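Local coordinates for odorant binding protein OBP69a (Ceratitis capitata, PDB 6HHE), which probably binds and carries odorants as a secreted, all-helical member of the PBP/GOBP family of insect odorant-binding proteins, at residues A[36-41]-A[103-108]; A[46-51]-A[117-122]; A[64-69]-A[82-87]. All coordinates share one frame; numbering follows the deposited sequence.

Three contacts tie together a single chain of helices and connecting loops, without strands. The segments run in the order 36-41, 46-51, 64-69, 82-87, 103-108 and 117-122, so contacts 1 and 2 interleave while contact 3 is nested inside the long loops that both close. Contacts 1 and 2, with centres about 11 Å apart, adjoin directly: Met38 meets Ile48 and Phe119. Contact 3 lies about 17 Å from contact 1, centre to centre. Helix 96-110 touches both other contacts, Thr104 meeting Ile48, Ile108 meeting Phe119, and Tyr107 reaching Val64 and Leu66. It thus connects helix 78-88, which supplies Ile80 and Glu83 to the ligand pocket, to the C-terminal end, which supplies Asn111 and Ile114.

Contact 1: A[36-41]-A[103-108]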
# COMPACT_ATOMS: atom_id res chain seq x y z
N GLY A 36 -12.82 -1.55 -8.76
CA GLY A 36 -11.51 -1.51 -9.35
C GLY A 36 -10.82 -0.16 -9.30
O GLY A 36 -9.74 -0.01 -9.89
N LYS A 37 -11.41 0.81 -8.59
CA LYS A 37 -10.90 2.18 -8.51
C LYS A 37 -10.86 2.51 -7.03
O LYS A 37 -11.91 2.52 -6.38
CB LYS A 37 -11.78 3.15 -9.29
CG LYS A 37 -11.36 4.61 -9.21
CD LYS A 37 -12.27 5.42 -10.13
CE LYS A 37 -11.78 6.82 -10.37
NZ LYS A 37 -11.66 7.54 -9.14
N MET A 38 -9.68 2.72 -6.47
CA MET A 38 -9.64 3.15 -5.04
C MET A 38 -10.34 4.49 -4.88
O MET A 38 -10.01 5.46 -5.59
CB MET A 38 -8.25 3.34 -4.47
CG MET A 38 -7.37 2.12 -4.54
SD MET A 38 -5.93 2.35 -3.49
CE MET A 38 -5.04 3.58 -4.37
N PRO A 39 -11.28 4.60 -3.97
CA PRO A 39 -11.94 5.90 -3.78
C PRO A 39 -10.98 6.89 -3.14
O PRO A 39 -10.13 6.55 -2.28
CB PRO A 39 -13.14 5.55 -2.89
CG PRO A 39 -12.68 4.35 -2.10
CD PRO A 39 -11.88 3.55 -3.12
N ASN A 40 -11.11 8.16 -3.55
CA ASN A 40 -10.24 9.23 -3.07
C ASN A 40 -10.69 9.75 -1.72
O ASN A 40 -11.14 10.89 -1.57
CB ASN A 40 -10.22 10.37 -4.08
CG ASN A 40 -9.17 10.17 -5.14
OD1 ASN A 40 -9.39 9.44 -6.09
ND2 ASN A 40 -8.02 10.79 -4.95
N ASN A 41 -10.70 8.87 -0.73
CA ASN A 41 -11.12 9.23 0.61
C ASN A 41 -9.87 9.28 1.46
O ASN A 41 -9.01 8.35 1.41
CB ASN A 41 -12.14 8.23 1.16
CG ASN A 41 -13.49 8.30 0.45
OD1 ASN A 41 -13.75 7.58 -0.53
ND2 ASN A 41 -14.36 9.15 0.97
N THR A 103 1.40 6.48 -5.01
CA THR A 103 2.34 5.41 -5.30
C THR A 103 1.59 4.09 -5.45
O THR A 103 1.87 3.32 -6.37
CB THR A 103 3.41 5.33 -4.21
OG1 THR A 103 4.07 6.62 -4.14
CG2 THR A 103 4.46 4.28 -4.54
N THR A 104 0.56 3.87 -4.61
CA THR A 104 -0.19 2.61 -4.70
C THR A 104 -1.05 2.57 -5.96
O THR A 104 -1.21 1.48 -6.54
CB THR A 104 -1.03 2.42 -3.43
OG1 THR A 104 -0.15 2.28 -2.32
CG2 THR A 104 -1.87 1.17 -3.54
N GLU A 105 -1.54 3.73 -6.41
CA GLU A 105 -2.23 3.78 -7.69
C GLU A 105 -1.30 3.30 -8.79
O GLU A 105 -1.72 2.54 -9.69
CB GLU A 105 -2.73 5.18 -8.00
CG GLU A 105 -3.99 5.50 -7.26
CD GLU A 105 -4.55 6.84 -7.66
OE1 GLU A 105 -3.79 7.83 -7.67
OE2 GLU A 105 -5.76 6.89 -7.97
N CYS A 106 -0.03 3.73 -8.74
CA CYS A 106 0.95 3.26 -9.73
C CYS A 106 1.17 1.75 -9.59
O CYS A 106 1.22 1.02 -10.60
CB CYS A 106 2.22 4.06 -9.56
SG CYS A 106 3.50 3.53 -10.76
N TYR A 107 1.30 1.24 -8.36
CA TYR A 107 1.46 -0.21 -8.17
C TYR A 107 0.31 -0.99 -8.77
O TYR A 107 0.53 -2.05 -9.37
CB TYR A 107 1.54 -0.55 -6.69
CG TYR A 107 2.75 -0.06 -5.94
CD1 TYR A 107 3.96 0.30 -6.56
CD2 TYR A 107 2.68 -0.02 -4.56
CE1 TYR A 107 5.05 0.69 -5.79
CE2 TYR A 107 3.77 0.42 -3.77
CZ TYR A 107 4.94 0.74 -4.40
OH TYR A 107 5.96 1.15 -3.57
N ILE A 108 -0.93 -0.49 -8.62
CA ILE A 108 -2.11 -1.21 -9.10
C ILE A 108 -2.10 -1.27 -10.61
O ILE A 108 -2.46 -2.31 -11.21
CB ILE A 108 -3.34 -0.49 -8.56
CG1 ILE A 108 -3.54 -0.79 -7.07
CG2 ILE A 108 -4.61 -0.89 -9.37
CD1 ILE A 108 -4.50 0.19 -6.35
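Met38 alone carries the loop's side of this contact, reaching across to three residues in segment 103-108 of helix 96-110: Thr104, Glu105 and Ile108. The backbones stay well apart, 7.9 Å between Met38 CA and Glu105 CA, and no hydrogen bond spans the gap, so a long unbranched side chain is what suits the position. Met38 runs out almost straight through its sulfur and then bends at the last torsion (chi3 -70°), which brings CE among the side chains of the three helix residues. There CE lies 3.6 Å from Glu105 CG, with the methyls Ile108 CD1 and Thr104 CG2 also close by. The sulfur itself rests 3.9 Å from Ile108 CD1, the outer methyl that an isoleucine can extend toward the loop.

In the insect odorant-binding protein fold, a helical bundle pinned by three interlocked disulfides, this methionine covers one side of helix 96-110, whose Cys106 is bonded to Cys88. The same side chain also packs on Phe119 of helix 112-121 and Ile48 of helix 42-55, which explains its burial in an otherwise largely solvent-facing loop.

Glu105 uses its methylene for packing and not its carboxylate: CG lies against the methionine methyl, while the extended chain beyond it carries the carboxylate past the methionine toward the loop. Lys37, whose CB points away from the helix, leaves NZ 6.0 Å from Glu105 OE2, too far for a salt bridge, although the opposite charges may attract weakly. Thr104 divides its branches between polar and apolar partners. Its hydroxyl bonds to the carbonyl of Ala100 one turn earlier, satisfying a buried polar atom, and the methyl is left for Met38.

Contact 2: A[46-51]-A[117-122]; sequences CFIHCV and LLFTTF
Val51 sets one methyl against each of two phenylalanine rings, and the contact is organised round this fork. CG1 stands above the ring of Phe122, 4.1 Å from its centroid and only 9° off the ring normal, a CH-pi contact squarely over the face. CG2 belongs to the other ring: it lies above one face of Phe47, toward the rim, a turn back along the same helix. With CG1 anti to the backbone N (chi1 171°), the two methyls diverge in just this way, and a beta-branched residue can serve both rings at once.

The opposite face of the Phe122 ring is covered by CG2 of Thr121, so the ring is held between two methyl groups. Thr121 is kept in that orientation by its hydroxyl, which donates to Leu117 O at 3.1 Å from above the carbonyl plane; Leu117 O also accepts the backbone NH of Thr121.

Phe122 has just left the helix, and its carbonyl turns to Phe47: its O lies 3.5 Å from Phe47 CE2, approaching the ring obliquely. Phe47 CZ is also 4.3 Å from Phe122 CB, so the Phe47 ring meets both the carbonyl and the CB of Phe122. One turn earlier on helix 112-121, Phe119 CZ meets Ile48 CD1 at 4.3 Å, again obliquely. Phe119 has a chi1 of -103°, well away from a staggered value, which swings its flat ring toward Ile48.

Aromatic and branched aliphatic residues thus fasten the end of helix 112-121 to helix 42-55. Beyond them, helix 10-22 covers Phe47 through Cys18 and Thr22, and Phe29 meets the Phe47 ring edge-to-face. In the insect odorant-binding protein fold, the disulfides Cys50-Cys18 and Cys46-Cys97 bind helix 42-55 to helices 10-22 and 96-110, the latter also packing on Ile48.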
# COMPACT_ATOMS: atom_id res chain seq x y z
N CYS A 46 -4.75 7.35 4.21
CA CYS A 46 -3.95 7.26 5.42
C CYS A 46 -3.81 5.83 5.91
O CYS A 46 -2.76 5.52 6.49
CB CYS A 46 -4.53 8.13 6.50
SG CYS A 46 -4.32 9.90 6.16
N PHE A 47 -4.81 4.98 5.71
CA PHE A 47 -4.61 3.55 5.97
C PHE A 47 -3.45 3.01 5.16
O PHE A 47 -2.64 2.24 5.67
CB PHE A 47 -5.90 2.79 5.64
CG PHE A 47 -5.74 1.32 5.72
CD1 PHE A 47 -5.81 0.68 6.95
CD2 PHE A 47 -5.53 0.57 4.57
CE1 PHE A 47 -5.62 -0.71 7.01
CE2 PHE A 47 -5.31 -0.83 4.62
CZ PHE A 47 -5.38 -1.45 5.86
N ILE A 48 -3.41 3.32 3.86
CA ILE A 48 -2.34 2.81 3.01
C ILE A 48 -1.00 3.33 3.51
O ILE A 48 -0.04 2.56 3.65
CB ILE A 48 -2.61 3.20 1.54
CG1 ILE A 48 -3.90 2.56 1.08
CG2 ILE A 48 -1.44 2.74 0.69
CD1 ILE A 48 -4.31 2.97 -0.30
N HIS A 49 -0.93 4.62 3.87
CA HIS A 49 0.30 5.13 4.46
C HIS A 49 0.68 4.37 5.73
O HIS A 49 1.85 4.03 5.92
CB HIS A 49 0.18 6.62 4.75
CG HIS A 49 1.38 7.18 5.41
ND1 HIS A 49 1.51 7.23 6.78
CD2 HIS A 49 2.53 7.66 4.90
CE1 HIS A 49 2.70 7.72 7.09
NE2 HIS A 49 3.32 8.02 5.96
N CYS A 50 -0.31 4.09 6.58
CA CYS A 50 -0.09 3.39 7.85
C CYS A 50 0.54 2.04 7.61
O CYS A 50 1.49 1.66 8.31
CB CYS A 50 -1.45 3.27 8.55
SG CYS A 50 -1.33 2.49 10.26
N VAL A 51 0.01 1.30 6.63
CA VAL A 51 0.54 -0.03 6.33
C VAL A 51 1.97 0.08 5.84
O VAL A 51 2.85 -0.63 6.34
CB VAL A 51 -0.37 -0.73 5.32
CG1 VAL A 51 0.29 -2.04 4.80
CG2 VAL A 51 -1.75 -1.00 5.92
N LEU A 117 -4.55 -9.12 -4.78
CA LEU A 117 -4.40 -10.02 -3.64
C LEU A 117 -3.99 -9.28 -2.37
O LEU A 117 -4.51 -9.57 -1.29
CB LEU A 117 -3.38 -11.12 -3.95
CG LEU A 117 -3.91 -12.00 -5.05
CD1 LEU A 117 -2.79 -12.86 -5.61
CD2 LEU A 117 -5.05 -12.85 -4.49
N LEU A 118 -3.10 -8.28 -2.47
CA LEU A 118 -2.71 -7.56 -1.26
C LEU A 118 -3.90 -6.80 -0.69
O LEU A 118 -4.06 -6.72 0.52
CB LEU A 118 -1.55 -6.60 -1.56
CG LEU A 118 -0.17 -7.22 -1.76
CD1 LEU A 118 0.79 -6.20 -2.37
CD2 LEU A 118 0.40 -7.78 -0.46
N PHE A 119 -4.75 -6.26 -1.55
CA PHE A 119 -5.90 -5.53 -1.05
C PHE A 119 -6.86 -6.44 -0.31
O PHE A 119 -7.49 -6.01 0.67
CB PHE A 119 -6.63 -4.80 -2.16
CG PHE A 119 -6.36 -3.35 -2.19
CD1 PHE A 119 -5.17 -2.87 -2.71
CD2 PHE A 119 -7.24 -2.47 -1.63
CE1 PHE A 119 -4.90 -1.51 -2.70
CE2 PHE A 119 -7.00 -1.11 -1.63
CZ PHE A 119 -5.82 -0.64 -2.15
N THR A 120 -6.98 -7.70 -0.71
CA THR A 120 -7.84 -8.56 0.09
C THR A 120 -7.17 -8.84 1.43
O THR A 120 -7.85 -8.91 2.46
CB THR A 120 -8.18 -9.84 -0.67
OG1 THR A 120 -8.42 -9.55 -2.06
CG2 THR A 120 -9.47 -10.39 -0.13
N THR A 121 -5.85 -8.94 1.44
CA THR A 121 -5.11 -9.24 2.66
C THR A 121 -5.25 -8.11 3.66
O THR A 121 -5.77 -8.29 4.77
CB THR A 121 -3.61 -9.41 2.34
OG1 THR A 121 -3.40 -10.53 1.48
CG2 THR A 121 -2.77 -9.56 3.59
N PHE A 122 -4.79 -6.92 3.27
CA PHE A 122 -4.85 -5.72 4.11
C PHE A 122 -6.22 -5.06 3.97
O PHE A 122 -6.38 -3.96 3.44
CB PHE A 122 -3.72 -4.78 3.73
CG PHE A 122 -2.34 -5.34 4.01
CD1 PHE A 122 -1.90 -5.50 5.32
CD2 PHE A 122 -1.49 -5.73 2.98
CE1 PHE A 122 -0.63 -6.02 5.59
CE2 PHE A 122 -0.23 -6.25 3.26
CZ PHE A 122 0.20 -6.38 4.57

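Contact 3: A[64-69]-A[82-87]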
# COMPACT_ATOMS: atom_id res chain seq x y z
N VAL A 64 9.49 6.50 -0.64
CA VAL A 64 9.17 5.08 -0.58
C VAL A 64 10.42 4.26 -0.88
O VAL A 64 11.15 4.56 -1.83
CB VAL A 64 8.05 4.77 -1.57
CG1 VAL A 64 7.72 3.29 -1.58
CG2 VAL A 64 6.83 5.65 -1.22
N HIS A 65 10.62 3.20 -0.11
CA HIS A 65 11.77 2.31 -0.28
C HIS A 65 11.30 0.87 -0.40
O HIS A 65 11.60 0.03 0.43
CB HIS A 65 12.73 2.46 0.89
CG HIS A 65 13.14 3.87 1.16
ND1 HIS A 65 13.99 4.56 0.32
CD2 HIS A 65 12.80 4.73 2.14
CE1 HIS A 65 14.16 5.78 0.79
NE2 HIS A 65 13.45 5.91 1.90
N LEU A 66 10.53 0.60 -1.45
CA LEU A 66 10.05 -0.76 -1.65
C LEU A 66 11.21 -1.73 -1.87
O LEU A 66 11.08 -2.92 -1.59
CB LEU A 66 9.09 -0.74 -2.84
CG LEU A 66 8.23 -1.98 -2.97
CD1 LEU A 66 7.13 -1.93 -1.93
CD2 LEU A 66 7.59 -2.02 -4.32
N ASP A 67 12.34 -1.23 -2.39
CA ASP A 67 13.47 -2.11 -2.61
C ASP A 67 13.98 -2.75 -1.33
O ASP A 67 14.71 -3.73 -1.40
CB ASP A 67 14.54 -1.34 -3.36
CG ASP A 67 14.97 -0.06 -2.68
OD1 ASP A 67 14.17 0.67 -2.05
OD2 ASP A 67 16.16 0.28 -2.81
N ASN A 68 13.56 -2.25 -0.16
CA ASN A 68 13.93 -2.87 1.11
C ASN A 68 13.46 -4.32 1.17
O ASN A 68 14.15 -5.18 1.72
CB ASN A 68 13.33 -2.09 2.27
CG ASN A 68 14.10 -0.83 2.55
OD1 ASN A 68 15.11 -0.55 1.90
ND2 ASN A 68 13.62 -0.04 3.51
N LEU A 69 12.31 -4.60 0.57
CA LEU A 69 11.79 -5.96 0.55
C LEU A 69 12.73 -6.95 -0.12
O LEU A 69 12.58 -8.16 0.08
CB LEU A 69 10.44 -5.98 -0.17
CG LEU A 69 9.33 -5.19 0.56
CD1 LEU A 69 8.03 -5.24 -0.14
CD2 LEU A 69 9.22 -5.79 1.96
N GLU A 82 11.14 -5.72 -7.73
CA GLU A 82 11.97 -4.86 -8.56
C GLU A 82 11.15 -4.08 -9.57
O GLU A 82 11.40 -2.90 -9.78
CB GLU A 82 13.04 -5.67 -9.28
CG GLU A 82 14.01 -6.26 -8.39
CD GLU A 82 15.18 -6.76 -9.13
OE1 GLU A 82 15.17 -6.89 -10.37
OE2 GLU A 82 16.13 -7.02 -8.42
N GLU A 83 10.18 -4.74 -10.20
CA GLU A 83 9.41 -4.04 -11.22
C GLU A 83 8.58 -2.92 -10.61
O GLU A 83 8.49 -1.82 -11.18
CB GLU A 83 8.55 -5.03 -11.99
CG GLU A 83 7.64 -4.33 -12.97
CD GLU A 83 6.63 -5.21 -13.65
OE1 GLU A 83 5.92 -5.96 -12.99
OE2 GLU A 83 6.51 -5.10 -14.90
N LEU A 84 7.96 -3.16 -9.45
CA LEU A 84 7.16 -2.10 -8.81
C LEU A 84 8.03 -0.94 -8.37
O LEU A 84 7.68 0.24 -8.59
CB LEU A 84 6.39 -2.67 -7.62
CG LEU A 84 5.30 -3.66 -7.97
CD1 LEU A 84 4.82 -4.36 -6.74
CD2 LEU A 84 4.11 -2.93 -8.61
N HIS A 85 9.20 -1.24 -7.82
CA HIS A 85 10.11 -0.21 -7.37
C HIS A 85 10.63 0.62 -8.54
O HIS A 85 10.60 1.86 -8.49
CB HIS A 85 11.28 -0.88 -6.64
CG HIS A 85 12.37 0.08 -6.34
ND1 HIS A 85 12.25 1.03 -5.35
CD2 HIS A 85 13.55 0.31 -6.96
CE1 HIS A 85 13.33 1.79 -5.36
NE2 HIS A 85 14.13 1.37 -6.32
N THR A 86 11.05 -0.04 -9.61
CA THR A 86 11.66 0.73 -10.71
C THR A 86 10.59 1.47 -11.50
O THR A 86 10.84 2.60 -11.96
CB THR A 86 12.47 -0.19 -11.62
OG1 THR A 86 11.63 -1.16 -12.25
CG2 THR A 86 13.58 -0.88 -10.87
N THR A 87 9.39 0.88 -11.64
CA THR A 87 8.36 1.55 -12.44
C THR A 87 7.76 2.72 -11.70
O THR A 87 7.44 3.75 -12.31
CB THR A 87 7.27 0.56 -12.82
OG1 THR A 87 7.85 -0.56 -13.52
CG2 THR A 87 6.21 1.22 -13.69
O HOH W 1 10.35 2.25 -3.79
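The side chain of Asp67 covers one face of the His85 imidazole. His85 CG, anti to the backbone N (chi1 171°), carries the ring toward the loop. Asp67 CB stands 3.8 Å from the ring centroid, 6° off the normal, a CH-pi contact, and the carboxylate continues the stack with its plane 18° from the ring. Its OD1 is 3.6 Å from His85 CE1, so the negative charge may favour a protonated histidine. Leu66 sends CD2 to within 3.6 Å of Leu84 CB, suiting two buried leucines.

A water in plane at the ring edge probably helps to hold the ring's rotation. It lies 2.7 Å from His85 ND1, accepts from Leu66 N at 2.9 Å and donates weakly to Val64 O. An alanine in place of His85 would probably leave the water without its helix partner and Asp67 without the ring it stacks on.

In this disulfide-linked helical fold, the contact lays the loop after helix 42-55 along helix 78-88, whose Glu83 lines the pocket occupied by 2-(2-methoxyethoxy)ethanol. Farther out, Tyr107 of helix 96-110 backs both leucines, while Val64 N bonds to Thr90 and His65 to Asp59, positioning the loop.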